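Local coordinates for protein serine protease inhibitor (Schistosoma haematobium, PDB 3STO) that probably inhibits serine-type endopeptidases as a protein with the serpin fold, at residues L44-T49 with N338-T343; W198-E203 with M225-V230; T289-R294 with P371-H376. All blocks are in the same frame, centred on the assembly; numbering follows the deposited sequence.

Contact 1: L44-T49 with N338-T343; sequences LGILFT and NEFIQT
F340 and T49 approach from opposite directions in the tight packing between 44-49 and 338-343, the methyl CG2 of T49 lying 3.4 Å from the ring carbon CZ of F340, oblique to the ring. With CG anti to the backbone N (chi1 -174°), the phenyl group reaches away from its strand toward the helix. The helix takes it in between two residues about a turn apart, since the carbonyl O of I46 sits at the ring edge, 4.0 Å from CZ of F340, and CG2 of I46 also touches that carbon. The other branch of I46 works differently. Its CD1 rests 3.3 Å from NE2 of Q342, crossing the glutamine side chain at about a right angle, while G45 lets the amide come close to the helix backbone.

This apolar patch holds buried polar atoms that are satisfied largely by neighbours outside the two segments. T49 OG1 donates to G45 O at 2.9 Å, an oxygen that also receives T49 N, and bonds to T119 OG1. The Q342 amide is gripped at both ends, NE2 by C42 O and N190 OD1, OE1 by T41 OG1 and N344 ND2, which fixes its rotation.

In contrast to the buried F340 and Q342, the solvent-ward side of the strand carries E339, I341 and T343, all partly exposed, and I341 points its CB away from the helix. A helix laid against the central strands of the large sheet, with a polar cluster at the junction, is characteristic of the serpin shutter region, where helix B lies behind strands 3 and 5 of sheet A.

Contact 2: W198-E203 with M225-V230; sequences WQSPFE and MTQEGV
The breach region of the serpin fold, at one end of sheet A, includes the loop that leaves strand 186-197, and here F202 of that loop is sandwiched between M225 and Q227 of strand 218-236. M225, a selenomethionine, covers one face of the ring. Its CB makes a CH-pi contact 3.9 Å from the F202 ring centroid, and its chain bends at the last torsion (chi3 -61°) so that CE returns to within 3.5 Å of F202 CE1. SE lies obliquely to the ring, making the Met-aromatic contact. Over the opposite face lies the amide of Q227, almost parallel to the ring with the planes 8° apart, while CB of Q227 is 3.7 Å from F202 CD2. The ring edge meets T226 O at 3.5 Å from F202 CD2. Within the loop, F202 CE1 also lies above the indole of W198, whose NE1 donates to N349 O.

The amide is held in place by its polar ends. Q227 NE2 donates to S200 O at 3.1 Å, nearly straight at 166°, although the donor stands well above the carbonyl plane. K246 NZ bonds both S200 O and Q227 OE1 and makes a cation-pi contact with F202. Further along, two waters join the backbones: one accepts from E203 N at 2.7 Å and donates to T226 O, the other accepts from T226 N and donates to E203 O at 2.9 Å.

E203 and T226 are thus linked through two waters, with no direct backbone bond between the two segments, while the lysine would be expected to polarise the glutamine amide and strengthen its N-H as a donor to S200.

Contact 3: T289-R294 with P371-H376; sequences TTVSLR and PEVDFH
T290 and E372 open this parallel strand pairing with a small network of backbone and side-chain bonds. T290 N donates to E372 OE2 at 3.0 Å, meeting the carboxylate from above its plane, and the hydroxyl of T290 adds a weak bond to the same oxygen. In return E372 N donates to T290 OG1 at 3.0 Å. The hydroxyl can receive it because OG1 is turned into the space between its own backbone N and carbonyl carbon (chi1 56°).

Beyond this start the N-H groups of 289-294 are met alternately from two sides: those of S292 and R294 by V373 O and F375 O across this pair, those of V291 and L293 by G229 and Q227 of strand 218-236. In the other direction V373 N reaches T290 O through a bent bond, 141° at the hydrogen. F375 N donates to S292 O at 2.7 Å.

On the polar face of the pair, the hydroxyl of S292 meets NE2 of H376 at 3.0 Å in the imidazole plane; either may donate. The guanidinium of R294 lies flat over one face of that ring, while D374 CB covers the other. R294 NH1 makes a salt bridge with E210, which probably offsets its charge.

Side chains of V291, L293, V373 and F375 share the opposite face, with F375 packing on strands 241-247 and 253-260. Strand 373-376 corresponds to s1C of the serpin fold, following the reactive-centre loop; its partner, strand 287-305, in turn pairs antiparallel with strand 218-236.

How the contacts relate
Contact 1 is buried near the middle of the molecule, about 34 and 37 Å (centre to centre) from contacts 2 and 3, which are partly exposed and lie together toward one end. It is a helix-to-strand packing whose polar atoms are bonded mainly to residues beyond the interface. Contacts 2 and 3 have centres about 11 Å apart and share a seam: strand 218-236 of the one is hydrogen-bonded to strand 287-305 of the other, and F202 packs on L293. Their chemistry still differs, as a loop held by an aromatic sandwich and bridging waters adjoins direct parallel strand pairing. Strand 287-305 also neighbours strand 339-348, connecting this end with the core contact.

Contact 1: L44-T49 with N338-T343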
loop_
_atom_site.group_PDB
_atom_site.type_symbol
_atom_site.label_atom_id
_atom_site.label_comp_id
_atom_site.label_asym_id
_atom_site.label_seq_id
_atom_site.Cartn_x
_atom_site.Cartn_y
_atom_site.Cartn_z
ATOM N N LEU A 44 -1.603 3.322 -3.635
ATOM C CA LEU A 44 -2.221 3.210 -4.970
ATOM C C LEU A 44 -3.492 2.354 -4.942
ATOM O O LEU A 44 -4.376 2.496 -5.767
ATOM C CB LEU A 44 -1.226 2.677 -6.024
ATOM C CG LEU A 44 -0.005 3.546 -6.332
ATOM C CD1 LEU A 44 0.793 2.943 -7.475
ATOM C CD2 LEU A 44 -0.387 4.973 -6.669
ATOM N N GLY A 45 -3.562 1.442 -3.995
ATOM C CA GLY A 45 -4.754 0.665 -3.810
ATOM C C GLY A 45 -5.906 1.514 -3.318
ATOM O O GLY A 45 -7.045 1.220 -3.645
ATOM N N ILE A 46 -5.613 2.553 -2.532
ATOM C CA ILE A 46 -6.643 3.494 -2.091
ATOM C C ILE A 46 -7.109 4.268 -3.308
ATOM O O ILE A 46 -8.300 4.454 -3.500
ATOM C CB ILE A 46 -6.128 4.548 -1.066
ATOM C CG1 ILE A 46 -5.148 3.952 -0.051
ATOM C CG2 ILE A 46 -7.290 5.239 -0.371
ATOM C CD1 ILE A 46 -5.709 2.803 0.752
ATOM N N LEU A 47 -6.157 4.702 -4.137
ATOM C CA LEU A 47 -6.458 5.399 -5.398
ATOM C C LEU A 47 -7.323 4.585 -6.375
ATOM O O LEU A 47 -8.281 5.107 -6.917
ATOM C CB LEU A 47 -5.168 5.860 -6.084
ATOM C CG LEU A 47 -5.305 6.766 -7.311
ATOM C CD1 LEU A 47 -4.170 7.752 -7.381
ATOM C CD2 LEU A 47 -5.365 5.949 -8.583
ATOM N N PHE A 48 -6.986 3.316 -6.603
ATOM C CA PHE A 48 -7.781 2.459 -7.483
ATOM C C PHE A 48 -9.191 2.205 -6.938
ATOM O O PHE A 48 -10.143 2.162 -7.690
ATOM C CB PHE A 48 -7.103 1.095 -7.701
ATOM C CG PHE A 48 -5.782 1.171 -8.422
ATOM C CD1 PHE A 48 -5.260 2.391 -8.835
ATOM C CD2 PHE A 48 -5.062 0.016 -8.701
ATOM C CE1 PHE A 48 -4.042 2.452 -9.503
ATOM C CE2 PHE A 48 -3.849 0.067 -9.377
ATOM C CZ PHE A 48 -3.339 1.280 -9.772
ATOM N N THR A 49 -9.319 2.005 -5.630
ATOM C CA THR A 49 -10.606 1.699 -5.022
ATOM C C THR A 49 -11.537 2.909 -5.051
ATOM O O THR A 49 -12.670 2.828 -5.517
ATOM C CB THR A 49 -10.427 1.296 -3.587
ATOM O OG1 THR A 49 -9.661 0.086 -3.537
ATOM C CG2 THR A 49 -11.792 1.106 -2.930
ATOM N N ASN A 338 -20.237 2.492 4.102
ATOM C CA ASN A 338 -20.109 2.404 5.557
ATOM C C ASN A 338 -18.640 2.277 5.962
ATOM O O ASN A 338 -18.174 2.981 6.860
ATOM C CB ASN A 338 -20.873 1.199 6.103
ATOM C CG ASN A 338 -22.354 1.322 5.932
ATOM O OD1 ASN A 338 -22.908 0.960 4.881
ATOM N ND2 ASN A 338 -23.021 1.837 6.966
ATOM N N GLU A 339 -17.916 1.370 5.306
ATOM C CA GLU A 339 -16.511 1.114 5.644
ATOM C C GLU A 339 -15.626 1.022 4.396
ATOM O O GLU A 339 -16.037 0.528 3.345
ATOM C CB GLU A 339 -16.365 -0.169 6.458
ATOM C CG GLU A 339 -17.396 -0.341 7.552
ATOM C CD GLU A 339 -17.266 -1.677 8.285
ATOM O OE1 GLU A 339 -16.121 -2.108 8.562
ATOM O OE2 GLU A 339 -18.313 -2.301 8.584
ATOM N N PHE A 340 -14.409 1.516 4.532
ATOM C CA PHE A 340 -13.463 1.533 3.455
ATOM C C PHE A 340 -12.176 1.042 4.132
ATOM O O PHE A 340 -11.548 1.731 4.934
ATOM C CB PHE A 340 -13.368 2.949 2.889
ATOM C CG PHE A 340 -12.500 3.082 1.657
ATOM C CD1 PHE A 340 -11.411 2.279 1.459
ATOM C CD2 PHE A 340 -12.782 4.035 0.698
ATOM C CE1 PHE A 340 -10.603 2.424 0.340
ATOM C CE2 PHE A 340 -11.976 4.179 -0.427
ATOM C CZ PHE A 340 -10.878 3.366 -0.594
ATOM N N ILE A 341 -11.824 -0.195 3.824
ATOM C CA ILE A 341 -10.841 -0.923 4.589
ATOM C C ILE A 341 -9.753 -1.417 3.671
ATOM O O ILE A 341 -10.052 -2.015 2.637
ATOM C CB ILE A 341 -11.485 -2.141 5.333
ATOM C CG1 ILE A 341 -12.465 -1.665 6.407
ATOM C CG2 ILE A 341 -10.443 -2.955 6.039
ATOM C CD1 ILE A 341 -13.397 -2.761 6.883
ATOM N N GLN A 342 -8.498 -1.153 4.055
ATOM C CA GLN A 342 -7.336 -1.768 3.406
ATOM C C GLN A 342 -6.676 -2.823 4.322
ATOM O O GLN A 342 -6.395 -2.579 5.489
ATOM C CB GLN A 342 -6.315 -0.721 2.921
ATOM C CG GLN A 342 -5.111 -1.349 2.235
ATOM C CD GLN A 342 -4.121 -0.307 1.727
ATOM O OE1 GLN A 342 -3.345 0.262 2.498
ATOM N NE2 GLN A 342 -4.143 -0.052 0.425
ATOM N N THR A 343 -6.473 -4.012 3.791
ATOM C CA THR A 343 -5.849 -5.050 4.551
ATOM C C THR A 343 -4.556 -5.439 3.826
ATOM O O THR A 343 -4.580 -5.740 2.620
ATOM C CB THR A 343 -6.795 -6.236 4.771
ATOM O OG1 THR A 343 -6.089 -7.289 5.453
ATOM C CG2 THR A 343 -7.315 -6.759 3.467
#

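Contact 2: W198-E203 with M225-V230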
loop_
_atom_site.group_PDB
_atom_site.type_symbol
_atom_site.label_atom_id
_atom_site.label_comp_id
_atom_site.label_asym_id
_atom_site.label_seq_id
_atom_site.Cartn_x
_atom_site.Cartn_y
_atom_site.Cartn_z
ATOM N N TRP A 198 14.142 -12.098 -4.007
ATOM C CA TRP A 198 15.291 -11.202 -4.064
ATOM C C TRP A 198 16.046 -11.487 -5.332
ATOM O O TRP A 198 16.144 -12.629 -5.764
ATOM C CB TRP A 198 16.264 -11.409 -2.890
ATOM C CG TRP A 198 15.658 -11.169 -1.554
ATOM C CD1 TRP A 198 15.418 -12.099 -0.583
ATOM C CD2 TRP A 198 15.174 -9.914 -1.046
ATOM N NE1 TRP A 198 14.819 -11.499 0.503
ATOM C CE2 TRP A 198 14.663 -10.158 0.250
ATOM C CE3 TRP A 198 15.120 -8.602 -1.565
ATOM C CZ2 TRP A 198 14.113 -9.145 1.045
ATOM C CZ3 TRP A 198 14.570 -7.599 -0.778
ATOM C CH2 TRP A 198 14.078 -7.876 0.520
ATOM N N GLN A 199 16.575 -10.431 -5.926
ATOM C CA GLN A 199 17.567 -10.586 -6.971
ATOM C C GLN A 199 18.768 -11.396 -6.403
ATOM O O GLN A 199 19.293 -12.287 -7.068
ATOM C CB GLN A 199 17.967 -9.207 -7.520
ATOM C CG GLN A 199 18.753 -9.247 -8.810
ATOM C CD GLN A 199 20.189 -9.749 -8.580
ATOM O OE1 GLN A 199 20.828 -9.389 -7.600
ATOM N NE2 GLN A 199 20.678 -10.593 -9.477
ATOM N N SER A 200 19.160 -11.094 -5.160
ATOM C CA SER A 200 20.176 -11.866 -4.423
ATOM C C SER A 200 19.731 -12.295 -2.996
ATOM O O SER A 200 19.845 -11.541 -2.034
ATOM C CB SER A 200 21.473 -11.073 -4.359
ATOM O OG SER A 200 22.363 -11.773 -3.547
ATOM N N PRO A 201 19.237 -13.524 -2.861
ATOM C CA PRO A 201 18.595 -14.005 -1.640
ATOM C C PRO A 201 19.588 -14.245 -0.533
ATOM O O PRO A 201 20.762 -14.434 -0.811
ATOM C CB PRO A 201 17.983 -15.355 -2.075
ATOM C CG PRO A 201 18.169 -15.421 -3.529
ATOM C CD PRO A 201 19.336 -14.592 -3.861
ATOM N N PHE A 202 19.113 -14.224 0.705
ATOM C CA PHE A 202 19.942 -14.482 1.870
ATOM C C PHE A 202 20.094 -15.975 1.956
ATOM O O PHE A 202 19.201 -16.696 1.554
ATOM C CB PHE A 202 19.255 -13.987 3.150
ATOM C CG PHE A 202 19.105 -12.480 3.242
ATOM C CD1 PHE A 202 17.990 -11.842 2.701
ATOM C CD2 PHE A 202 20.073 -11.708 3.887
ATOM C CE1 PHE A 202 17.833 -10.470 2.815
ATOM C CE2 PHE A 202 19.940 -10.328 4.004
ATOM C CZ PHE A 202 18.791 -9.696 3.455
ATOM N N GLU A 203 21.238 -16.436 2.457
ATOM C CA GLU A 203 21.449 -17.847 2.760
ATOM C C GLU A 203 20.969 -18.054 4.189
ATOM O O GLU A 203 21.456 -17.391 5.093
ATOM C CB GLU A 203 22.951 -18.165 2.653
ATOM C CG GLU A 203 23.322 -19.564 2.096
ATOM C CD GLU A 203 22.473 -20.681 2.669
ATOM O OE1 GLU A 203 22.558 -20.925 3.878
ATOM O OE2 GLU A 203 21.698 -21.316 1.916
HETATM N N MSE A 225 18.687 -12.052 9.424
HETATM C CA MSE A 225 19.294 -12.462 8.166
HETATM C C MSE A 225 20.501 -11.600 7.944
HETATM O O MSE A 225 20.555 -10.439 8.383
HETATM C CB MSE A 225 18.317 -12.321 7.001
HETATM C CG MSE A 225 16.936 -12.880 7.325
HETATM SE SE MSE A 225 15.709 -12.815 5.792
HETATM C CE MSE A 225 15.625 -10.867 5.446
ATOM N N THR A 226 21.494 -12.185 7.296
ATOM C CA THR A 226 22.773 -11.508 7.151
ATOM C C THR A 226 23.295 -11.782 5.755
ATOM O O THR A 226 23.079 -12.851 5.209
ATOM C CB THR A 226 23.825 -11.984 8.224
ATOM O OG1 THR A 226 24.041 -13.363 8.053
ATOM C CG2 THR A 226 23.317 -11.817 9.661
ATOM N N GLN A 227 23.982 -10.803 5.186
ATOM C CA GLN A 227 24.617 -10.972 3.904
ATOM C C GLN A 227 25.620 -9.844 3.619
ATOM O O GLN A 227 25.501 -8.704 4.125
ATOM C CB GLN A 227 23.543 -11.138 2.811
ATOM C CG GLN A 227 23.739 -10.385 1.512
ATOM C CD GLN A 227 22.454 -10.371 0.656
ATOM O OE1 GLN A 227 21.809 -9.334 0.521
ATOM N NE2 GLN A 227 22.086 -11.523 0.085
ATOM N N GLU A 228 26.661 -10.182 2.864
ATOM C CA GLU A 228 27.563 -9.149 2.409
ATOM C C GLU A 228 27.416 -9.105 0.917
ATOM O O GLU A 228 27.322 -10.137 0.269
ATOM C CB GLU A 228 28.983 -9.430 2.832
ATOM C CG GLU A 228 29.103 -9.978 4.240
ATOM C CD GLU A 228 30.292 -10.929 4.374
ATOM O OE1 GLU A 228 31.452 -10.438 4.360
ATOM O OE2 GLU A 228 30.060 -12.165 4.467
ATOM N N GLY A 229 27.346 -7.905 0.376
ATOM C CA GLY A 229 26.936 -7.757 -0.999
ATOM C C GLY A 229 27.070 -6.361 -1.554
ATOM O O GLY A 229 27.378 -5.403 -0.844
ATOM N N VAL A 230 26.867 -6.262 -2.857
ATOM C CA VAL A 230 26.925 -4.992 -3.517
ATOM C C VAL A 230 25.507 -4.480 -3.495
ATOM O O VAL A 230 24.571 -5.220 -3.799
ATOM C CB VAL A 230 27.426 -5.156 -4.958
ATOM C CG1 VAL A 230 27.336 -3.836 -5.718
ATOM C CG2 VAL A 230 28.845 -5.626 -4.914
HETATM O O HOH W 1 20.731 -14.843 6.300
HETATM O O HOH W 2 23.073 -14.439 2.804
#

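Contact 3: T289-R294 with P371-H376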
loop_
_atom_site.group_PDB
_atom_site.type_symbol
_atom_site.label_atom_id
_atom_site.label_comp_id
_atom_site.label_asym_id
_atom_site.label_seq_id
_atom_site.Cartn_x
_atom_site.Cartn_y
_atom_site.Cartn_z
ATOM N N THR A 289 27.936 -0.017 -3.388
ATOM C CA THR A 289 28.794 -0.116 -2.237
ATOM C C THR A 289 28.747 -1.559 -1.784
ATOM O O THR A 289 27.774 -2.296 -2.042
ATOM C CB THR A 289 28.264 0.742 -1.043
ATOM O OG1 THR A 289 27.694 1.971 -1.506
ATOM C CG2 THR A 289 29.354 1.076 -0.105
ATOM N N THR A 290 29.793 -1.969 -1.086
ATOM C CA THR A 290 29.782 -3.279 -0.469
ATOM C C THR A 290 29.253 -3.096 0.939
ATOM O O THR A 290 29.716 -2.237 1.703
ATOM C CB THR A 290 31.183 -3.991 -0.529
ATOM O OG1 THR A 290 32.190 -3.171 0.073
ATOM C CG2 THR A 290 31.572 -4.223 -1.971
ATOM N N VAL A 291 28.250 -3.890 1.262
ATOM C CA VAL A 291 27.537 -3.721 2.510
ATOM C C VAL A 291 27.429 -5.018 3.268
ATOM O O VAL A 291 27.081 -6.081 2.705
ATOM C CB VAL A 291 26.113 -3.191 2.247
ATOM C CG1 VAL A 291 25.387 -2.970 3.534
ATOM C CG2 VAL A 291 26.191 -1.917 1.482
ATOM N N SER A 292 27.744 -4.926 4.553
ATOM C CA SER A 292 27.376 -5.967 5.503
ATOM C C SER A 292 25.950 -5.636 5.976
ATOM O O SER A 292 25.731 -4.662 6.690
ATOM C CB SER A 292 28.338 -5.970 6.682
ATOM O OG SER A 292 27.832 -6.763 7.733
ATOM N N LEU A 293 24.989 -6.427 5.532
ATOM C CA LEU A 293 23.590 -6.154 5.795
ATOM C C LEU A 293 23.027 -7.148 6.791
ATOM O O LEU A 293 23.107 -8.353 6.580
ATOM C CB LEU A 293 22.786 -6.228 4.488
ATOM C CG LEU A 293 21.249 -6.242 4.540
ATOM C CD1 LEU A 293 20.726 -4.987 5.192
ATOM C CD2 LEU A 293 20.631 -6.404 3.128
ATOM N N ARG A 294 22.440 -6.655 7.871
ATOM C CA ARG A 294 21.644 -7.541 8.720
ATOM C C ARG A 294 20.241 -7.035 8.788
ATOM O O ARG A 294 20.003 -5.850 8.997
ATOM C CB ARG A 294 22.206 -7.630 10.128
ATOM C CG ARG A 294 23.678 -7.935 10.180
ATOM C CD ARG A 294 24.023 -8.444 11.542
ATOM N NE ARG A 294 25.452 -8.508 11.721
ATOM C CZ ARG A 294 26.067 -8.028 12.785
ATOM N NH1 ARG A 294 25.355 -7.457 13.746
ATOM N NH2 ARG A 294 27.378 -8.129 12.890
ATOM N N PRO A 371 33.261 -5.652 3.542
ATOM C CA PRO A 371 32.382 -4.540 3.142
ATOM C C PRO A 371 32.847 -3.174 3.650
ATOM O O PRO A 371 33.379 -3.081 4.751
ATOM C CB PRO A 371 31.036 -4.922 3.765
ATOM C CG PRO A 371 31.422 -5.818 4.943
ATOM C CD PRO A 371 32.584 -6.607 4.437
ATOM N N GLU A 372 32.655 -2.124 2.853
ATOM C CA GLU A 372 32.970 -0.764 3.319
ATOM C C GLU A 372 31.987 -0.235 4.376
ATOM O O GLU A 372 32.329 0.654 5.123
ATOM C CB GLU A 372 33.020 0.227 2.151
ATOM C CG GLU A 372 33.226 -0.441 0.794
ATOM C CD GLU A 372 32.688 0.389 -0.378
ATOM O OE1 GLU A 372 32.728 1.635 -0.311
ATOM O OE2 GLU A 372 32.221 -0.205 -1.373
ATOM N N VAL A 373 30.770 -0.777 4.419
ATOM C CA VAL A 373 29.697 -0.219 5.248
ATOM C C VAL A 373 28.950 -1.283 6.052
ATOM O O VAL A 373 28.642 -2.366 5.533
ATOM C CB VAL A 373 28.698 0.552 4.337
ATOM C CG1 VAL A 373 27.298 0.154 4.590
ATOM C CG2 VAL A 373 28.905 2.044 4.462
ATOM N N ASP A 374 28.665 -1.003 7.322
ATOM C CA ASP A 374 27.752 -1.886 8.057
ATOM C C ASP A 374 26.354 -1.331 7.959
ATOM O O ASP A 374 26.155 -0.129 8.081
ATOM C CB ASP A 374 28.126 -2.013 9.520
ATOM C CG ASP A 374 29.321 -2.888 9.720
ATOM O OD1 ASP A 374 29.708 -3.560 8.743
ATOM O OD2 ASP A 374 29.877 -2.905 10.841
ATOM N N PHE A 375 25.384 -2.189 7.700
ATOM C CA PHE A 375 23.993 -1.742 7.711
ATOM C C PHE A 375 23.242 -2.779 8.506
ATOM O O PHE A 375 22.746 -3.765 7.945
ATOM C CB PHE A 375 23.432 -1.636 6.285
ATOM C CG PHE A 375 22.206 -0.782 6.171
ATOM C CD1 PHE A 375 22.320 0.571 5.996
ATOM C CD2 PHE A 375 20.928 -1.350 6.221
ATOM C CE1 PHE A 375 21.184 1.357 5.878
ATOM C CE2 PHE A 375 19.797 -0.576 6.113
ATOM C CZ PHE A 375 19.915 0.779 5.951
ATOM N N HIS A 376 23.182 -2.567 9.815
ATOM C CA HIS A 376 22.653 -3.581 10.720
ATOM C C HIS A 376 21.326 -3.131 11.308
ATOM O O HIS A 376 21.272 -2.188 12.076
ATOM C CB HIS A 376 23.678 -3.895 11.812
ATOM C CG HIS A 376 24.936 -4.491 11.283
ATOM N ND1 HIS A 376 26.054 -4.684 12.065
ATOM C CD2 HIS A 376 25.254 -4.946 10.048
ATOM C CE1 HIS A 376 27.010 -5.220 11.331
ATOM N NE2 HIS A 376 26.547 -5.392 10.102
#